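Local structure of actinorhodin polyketide putative beta-ketoacyl synthase 2 (Streptomyces coelicolor A3, 1TQY) at residues Ala284-Thr294 with Phe402-Arg410; Asp298-Ala307 with Pro389-Arg397. The protein probably acts as the chain length factor that partners a ketosynthase in building the polyketide backbone of the antibiotic actinorhodin. One frame throughout, in Å; residues are numbered along the deposited sequence.

Along the chain, helix 281-292 comes first and strand 301-303 follows it; strands 391-398 and 402-410 come next to each other near the C terminus. Contact 1 joins the first of these four elements to the last and closes a loop of 107 intervening residues. Contact 2 joins the middle two across 81 residues and falls wholly within that loop, so the two contacts do not cross. Strand 391-398 pairs antiparallel with 402-410 and parallel with 301-303, which brings the contact centres to about 9 Å from each other. Contact 2 thus builds part of the sheet in the C-terminal half of the thiolase-like fold, and contact 1 lays helix 281-292 over strand 402-410, next to 391-398.

Contact 1: residues Ala284-Thr294 with Phe402-Arg410; sequences AIRLALNDAGT and FNSAAVLRR
Helix-on-sheet packing in the C-terminal half of the thiolase-like fold sets Ala284, Ala288 and Ala292 of helix 281-292 on Asn403, Ala405 and Val407 of strand 402-410. The segments run in nearly the same direction, at 31°, and their axes come within 7.3 Å, a close approach that the three alanines permit. At the beginning of the contact, Ala284 CB lies 4.1 Å from Asn403 CB; Asn403 ND2 is hydrogen-bonded to Asp270 and Thr268. One helical turn further on, the methyls of Ala288 and Ala405 meet with CB to CB 3.8 Å. The first torsion of Val407 (chi1 35°) places CG1 between the backbone N and the carbonyl carbon and turns it up to the helix, with Val407 CG1 3.3 Å from Ala288 O. The other methyl, Val407 CG2, reaches tip to tip toward Thr294 CG2 at 4.1 Å. Strand 402-410 also pairs antiparallel with strands 260-269 and 391-398 on its two edges, and the helix lies over this part of the sheet, touching Ala263 and Thr268 of the former and Leu393 and Leu395 of the latter. The helix ends in a Schellman motif at Gly293, which has positive phi; Thr294 N bonds back to Leu289 O and Gly293 N, weakly, to Asn290 O. Just there Arg409 stretches up from the strand, and Arg409 NH2 gives a hydrogen bond of 2.6 Å to Ala292 O, bent to 143°, with the oxygen at the edge of the guanidinium and close to its plane. A cation at the carbonyl end of a helix is probably favourable electrostatically. Arg409 NH1 also has a long, weak ion pair with Glu261 OE2.

Contact 2: residues Asp298-Ala307 with Pro389-Arg397; sequences DVDVVFADGA and PRTALVLAR
Asp300 and Asp305 hold the two ends of a parallel pairing between strands 301-303 and 391-398, Asp300 accepting two backbone N-H groups of the other segment and Asp305 one. Asp300 OD1 bonds to Arg390 N at 2.9 Å, nearly straight at 165°, and to Thr391 N at 3.3 Å, both on the anti side of OD1, with Thr391 N further out of the carboxylate plane. In return Asp300 N donates to Thr391 O at 3.0 Å, an acceptor that Val301 N also reaches, though only weakly. The regular pairing follows: Leu393 N to Val301 O 2.9 Å, Phe303 N to Leu393 O 2.7 Å, Leu395 N to Phe303 O 2.9 Å. On one face Val301 CG1 packs on the methyl of Ala392 and Phe303 CB on Val394 CG2, while on the other Val302 CG1 rests against Leu393 CD2 and Leu395 CD1. Past the strand the bonding passes to a side chain. The torsion that puts CG anti to the backbone N sets the Asp305 carboxylate by Arg397 N, which Asp305 OD1 accepts at 2.9 Å from above the carboxylate plane. Bends at chi2 and chi3 bring the Arg397 guanidinium back near Asp305, and Arg397 NH1 makes a weak salt bridge of 3.3 Å to Asp305 OD2, the two flat groups standing 81° apart. A water in the guanidinium plane accepts from Ala307 N and, weakly, from Arg397 NH1. Further partners hold these polar groups: Arg340 pairs with Asp305 OD1, Glu316 accepts the N-H groups of Asp305 and Gly306, and Leu312 O takes Arg397 NH2. Flanked on its other edge by antiparallel strand 402-410, strand 391-398 gives the mixture of parallel and antiparallel pairing found in the core sheets of the thiolase-like fold.

Contact 1: residues Ala284-Thr294 with Phe402-Arg410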
# COMPACT_ATOMS: atom_id res chain seq x y z
N ALA B 284 13.39 7.77 14.30
CA ALA B 284 11.96 7.45 14.34
C ALA B 284 11.45 7.50 15.78
O ALA B 284 10.40 8.08 16.06
CB ALA B 284 11.70 6.06 13.73
N ILE B 285 12.20 6.89 16.69
CA ILE B 285 11.80 6.88 18.09
C ILE B 285 11.63 8.29 18.64
O ILE B 285 10.58 8.62 19.21
CB ILE B 285 12.83 6.17 18.97
CG1 ILE B 285 12.91 4.69 18.59
CG2 ILE B 285 12.44 6.36 20.43
CD1 ILE B 285 14.09 3.98 19.19
N ARG B 286 12.64 9.13 18.46
CA ARG B 286 12.57 10.49 18.97
C ARG B 286 11.47 11.30 18.29
O ARG B 286 10.89 12.20 18.89
CB ARG B 286 13.90 11.22 18.78
CG ARG B 286 15.03 10.64 19.57
CD ARG B 286 16.34 11.35 19.22
NE ARG B 286 17.44 10.74 19.95
CZ ARG B 286 17.66 10.93 21.25
NH1 ARG B 286 16.87 11.73 21.96
NH2 ARG B 286 18.66 10.29 21.84
N LEU B 287 11.19 10.98 17.03
CA LEU B 287 10.14 11.68 16.30
C LEU B 287 8.80 11.29 16.92
O LEU B 287 7.95 12.13 17.19
CB LEU B 287 10.17 11.30 14.82
CG LEU B 287 10.61 12.36 13.81
CD1 LEU B 287 11.60 13.33 14.43
CD2 LEU B 287 11.18 11.68 12.57
N ALA B 288 8.63 9.99 17.16
CA ALA B 288 7.39 9.50 17.75
C ALA B 288 7.18 10.08 19.15
O ALA B 288 6.06 10.42 19.52
CB ALA B 288 7.40 7.96 17.80
N LEU B 289 8.25 10.18 19.94
CA LEU B 289 8.13 10.73 21.29
C LEU B 289 7.72 12.20 21.28
O LEU B 289 6.96 12.64 22.14
CB LEU B 289 9.45 10.57 22.05
CG LEU B 289 9.80 9.16 22.51
CD1 LEU B 289 11.16 9.18 23.20
CD2 LEU B 289 8.73 8.64 23.46
N ASN B 290 8.23 12.95 20.30
CA ASN B 290 7.91 14.38 20.17
C ASN B 290 6.45 14.59 19.79
O ASN B 290 5.78 15.49 20.30
CB ASN B 290 8.76 15.04 19.09
CG ASN B 290 10.15 15.36 19.56
OD1 ASN B 290 10.34 15.97 20.61
ND2 ASN B 290 11.15 14.95 18.77
N ASP B 291 5.99 13.76 18.87
CA ASP B 291 4.63 13.81 18.39
C ASP B 291 3.71 13.60 19.59
O ASP B 291 2.68 14.25 19.72
CB ASP B 291 4.44 12.72 17.33
CG ASP B 291 3.07 12.75 16.68
OD1 ASP B 291 2.45 13.84 16.64
OD2 ASP B 291 2.63 11.69 16.20
N ALA B 292 4.13 12.71 20.48
CA ALA B 292 3.36 12.38 21.68
C ALA B 292 3.55 13.40 22.80
O ALA B 292 2.80 13.39 23.77
CB ALA B 292 3.76 11.00 22.17
N GLY B 293 4.54 14.28 22.66
CA GLY B 293 4.79 15.27 23.69
C GLY B 293 5.32 14.61 24.95
O GLY B 293 5.06 15.07 26.06
N THR B 294 6.06 13.52 24.78
CA THR B 294 6.63 12.79 25.90
C THR B 294 8.13 12.56 25.75
O THR B 294 8.62 12.29 24.65
CB THR B 294 5.96 11.41 26.09
OG1 THR B 294 6.80 10.58 26.90
CG2 THR B 294 5.71 10.74 24.76
N PHE B 402 13.03 0.21 6.41
CA PHE B 402 11.85 0.86 6.95
C PHE B 402 11.81 0.84 8.48
O PHE B 402 11.95 -0.21 9.10
CB PHE B 402 10.57 0.20 6.41
CG PHE B 402 10.43 0.25 4.92
CD1 PHE B 402 10.98 -0.75 4.11
CD2 PHE B 402 9.68 1.26 4.31
CE1 PHE B 402 10.77 -0.74 2.73
CE2 PHE B 402 9.47 1.27 2.93
CZ PHE B 402 10.01 0.27 2.14
N ASN B 403 11.61 2.02 9.07
CA ASN B 403 11.53 2.17 10.52
C ASN B 403 10.19 2.73 10.92
O ASN B 403 9.65 3.61 10.25
CB ASN B 403 12.61 3.13 11.02
CG ASN B 403 13.99 2.62 10.74
OD1 ASN B 403 14.36 1.55 11.19
ND2 ASN B 403 14.75 3.39 9.99
N SER B 404 9.65 2.23 12.03
CA SER B 404 8.37 2.71 12.49
C SER B 404 8.30 2.63 14.01
O SER B 404 8.65 1.61 14.62
CB SER B 404 7.26 1.87 11.85
OG SER B 404 6.00 2.40 12.15
N ALA B 405 7.84 3.72 14.61
CA ALA B 405 7.72 3.79 16.06
C ALA B 405 6.35 4.33 16.45
O ALA B 405 5.79 5.18 15.76
CB ALA B 405 8.82 4.67 16.62
N ALA B 406 5.83 3.83 17.56
CA ALA B 406 4.52 4.25 18.03
C ALA B 406 4.50 4.32 19.55
O ALA B 406 4.95 3.39 20.23
CB ALA B 406 3.46 3.28 17.55
N VAL B 407 4.00 5.42 20.08
CA VAL B 407 3.93 5.56 21.53
C VAL B 407 2.48 5.46 21.99
O VAL B 407 1.60 6.12 21.44
CB VAL B 407 4.59 6.89 21.99
CG1 VAL B 407 4.35 7.96 20.96
CG2 VAL B 407 4.06 7.30 23.36
N LEU B 408 2.23 4.62 22.99
CA LEU B 408 0.89 4.40 23.51
C LEU B 408 0.80 4.82 24.97
O LEU B 408 1.81 4.82 25.69
CB LEU B 408 0.53 2.91 23.41
CG LEU B 408 0.65 2.25 22.04
CD1 LEU B 408 0.37 0.78 22.16
CD2 LEU B 408 -0.32 2.91 21.07
N ARG B 409 -0.40 5.18 25.42
CA ARG B 409 -0.61 5.59 26.80
C ARG B 409 -1.76 4.84 27.44
O ARG B 409 -2.73 4.49 26.77
CB ARG B 409 -0.90 7.08 26.91
CG ARG B 409 0.25 7.99 26.59
CD ARG B 409 0.21 9.20 27.51
NE ARG B 409 1.18 10.20 27.10
CZ ARG B 409 1.05 10.97 26.03
NH1 ARG B 409 -0.02 10.85 25.25
NH2 ARG B 409 2.00 11.85 25.72
N ARG B 410 -1.65 4.60 28.74
CA ARG B 410 -2.67 3.91 29.52
C ARG B 410 -3.93 4.77 29.50
O ARG B 410 -3.86 5.99 29.67
CB ARG B 410 -2.21 3.75 30.97
CG ARG B 410 -2.49 2.40 31.62
CD ARG B 410 -3.97 2.07 31.77
NE ARG B 410 -4.60 1.62 30.53
CZ ARG B 410 -5.81 1.06 30.47
NH1 ARG B 410 -6.52 0.88 31.57
NH2 ARG B 410 -6.31 0.68 29.30

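Contact 2: residues Asp298-Ala307 with Pro389-Arg397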
# COMPACT_ATOMS: atom_id res chain seq x y z
N ASP B 298 9.89 9.33 30.28
CA ASP B 298 8.49 8.97 30.48
C ASP B 298 8.16 7.53 30.07
O ASP B 298 7.22 6.93 30.62
CB ASP B 298 7.61 9.97 29.73
CG ASP B 298 7.79 11.40 30.23
OD1 ASP B 298 7.50 12.34 29.46
OD2 ASP B 298 8.20 11.58 31.40
N VAL B 299 8.91 6.99 29.12
CA VAL B 299 8.66 5.62 28.64
C VAL B 299 8.95 4.56 29.69
O VAL B 299 10.03 4.53 30.27
CB VAL B 299 9.48 5.30 27.38
CG1 VAL B 299 9.07 3.92 26.82
CG2 VAL B 299 9.25 6.36 26.34
N ASP B 300 7.99 3.68 29.91
CA ASP B 300 8.10 2.63 30.90
C ASP B 300 8.47 1.28 30.31
O ASP B 300 8.94 0.40 31.02
CB ASP B 300 6.79 2.52 31.67
CG ASP B 300 6.45 3.79 32.40
OD1 ASP B 300 5.25 4.16 32.42
OD2 ASP B 300 7.38 4.41 32.96
N VAL B 301 8.25 1.11 29.01
CA VAL B 301 8.56 -0.17 28.38
C VAL B 301 8.65 -0.05 26.87
O VAL B 301 7.86 0.65 26.23
CB VAL B 301 7.50 -1.23 28.73
CG1 VAL B 301 6.13 -0.78 28.28
CG2 VAL B 301 7.86 -2.56 28.09
N VAL B 302 9.63 -0.75 26.30
CA VAL B 302 9.85 -0.74 24.87
C VAL B 302 9.62 -2.11 24.24
O VAL B 302 10.31 -3.09 24.58
CB VAL B 302 11.28 -0.29 24.55
CG1 VAL B 302 11.53 -0.34 23.06
CG2 VAL B 302 11.52 1.10 25.10
N PHE B 303 8.63 -2.19 23.36
CA PHE B 303 8.35 -3.42 22.64
C PHE B 303 9.19 -3.34 21.39
O PHE B 303 8.80 -2.73 20.40
CB PHE B 303 6.87 -3.51 22.28
CG PHE B 303 6.02 -4.01 23.40
CD1 PHE B 303 5.82 -3.22 24.52
CD2 PHE B 303 5.47 -5.28 23.36
CE1 PHE B 303 5.08 -3.70 25.60
CE2 PHE B 303 4.73 -5.77 24.43
CZ PHE B 303 4.53 -4.98 25.56
N ALA B 304 10.37 -3.96 21.46
CA ALA B 304 11.34 -3.96 20.37
C ALA B 304 10.93 -4.74 19.13
O ALA B 304 10.15 -5.69 19.22
CB ALA B 304 12.67 -4.49 20.90
N ASP B 305 11.47 -4.34 17.99
CA ASP B 305 11.17 -5.03 16.74
C ASP B 305 11.59 -6.50 16.88
O ASP B 305 10.89 -7.40 16.40
CB ASP B 305 11.90 -4.33 15.58
CG ASP B 305 11.76 -5.07 14.26
OD1 ASP B 305 10.63 -5.17 13.73
OD2 ASP B 305 12.80 -5.54 13.76
N GLY B 306 12.71 -6.76 17.54
CA GLY B 306 13.17 -8.13 17.75
C GLY B 306 13.44 -8.89 16.47
O GLY B 306 12.79 -9.91 16.19
N ALA B 307 14.41 -8.43 15.70
CA ALA B 307 14.76 -9.06 14.43
C ALA B 307 15.19 -10.52 14.51
O ALA B 307 14.92 -11.30 13.59
CB ALA B 307 15.85 -8.24 13.74
N PRO B 389 3.32 -0.39 33.89
CA PRO B 389 3.71 0.65 32.93
C PRO B 389 2.51 1.49 32.49
O PRO B 389 1.39 1.00 32.46
CB PRO B 389 4.30 -0.16 31.77
CG PRO B 389 3.49 -1.42 31.82
CD PRO B 389 3.45 -1.73 33.30
N ARG B 390 2.76 2.75 32.16
CA ARG B 390 1.69 3.64 31.74
C ARG B 390 1.92 4.14 30.32
O ARG B 390 0.99 4.59 29.64
CB ARG B 390 1.60 4.83 32.70
CG ARG B 390 0.20 5.41 32.83
CD ARG B 390 0.23 6.90 33.19
NE ARG B 390 0.64 7.71 32.04
CZ ARG B 390 0.70 9.04 32.06
NH1 ARG B 390 0.38 9.70 33.16
NH2 ARG B 390 1.07 9.71 30.96
N THR B 391 3.16 4.07 29.87
CA THR B 391 3.51 4.51 28.53
C THR B 391 4.42 3.47 27.90
O THR B 391 5.40 3.04 28.50
CB THR B 391 4.25 5.86 28.56
OG1 THR B 391 3.39 6.85 29.13
CG2 THR B 391 4.64 6.29 27.15
N ALA B 392 4.08 3.05 26.69
CA ALA B 392 4.87 2.05 26.00
C ALA B 392 5.27 2.54 24.63
O ALA B 392 4.53 3.29 23.99
CB ALA B 392 4.06 0.76 25.87
N LEU B 393 6.47 2.15 24.19
CA LEU B 393 6.97 2.49 22.86
C LEU B 393 7.00 1.16 22.10
O LEU B 393 7.48 0.15 22.63
CB LEU B 393 8.39 3.08 22.91
CG LEU B 393 9.06 3.25 21.54
CD1 LEU B 393 8.42 4.40 20.79
CD2 LEU B 393 10.57 3.51 21.70
N VAL B 394 6.45 1.15 20.89
CA VAL B 394 6.42 -0.04 20.04
C VAL B 394 7.25 0.27 18.80
O VAL B 394 7.11 1.34 18.20
CB VAL B 394 4.97 -0.41 19.63
CG1 VAL B 394 4.98 -1.64 18.70
CG2 VAL B 394 4.14 -0.71 20.87
N LEU B 395 8.13 -0.66 18.43
CA LEU B 395 9.02 -0.49 17.29
C LEU B 395 8.85 -1.58 16.23
O LEU B 395 8.59 -2.73 16.56
CB LEU B 395 10.47 -0.53 17.78
CG LEU B 395 10.81 0.50 18.85
CD1 LEU B 395 12.27 0.38 19.24
CD2 LEU B 395 10.51 1.88 18.30
N ALA B 396 9.04 -1.22 14.97
CA ALA B 396 8.93 -2.21 13.91
C ALA B 396 9.83 -1.79 12.77
O ALA B 396 9.95 -0.60 12.49
CB ALA B 396 7.49 -2.32 13.42
N ARG B 397 10.50 -2.74 12.13
CA ARG B 397 11.33 -2.38 10.99
C ARG B 397 10.93 -3.24 9.83
O ARG B 397 10.42 -4.34 10.01
CB ARG B 397 12.81 -2.61 11.26
CG ARG B 397 13.35 -1.87 12.45
CD ARG B 397 14.02 -2.86 13.37
NE ARG B 397 15.46 -2.84 13.18
CZ ARG B 397 16.31 -3.69 13.75
NH1 ARG B 397 15.90 -4.66 14.56
NH2 ARG B 397 17.60 -3.53 13.51
O HOH W 1 16.10 -6.55 16.50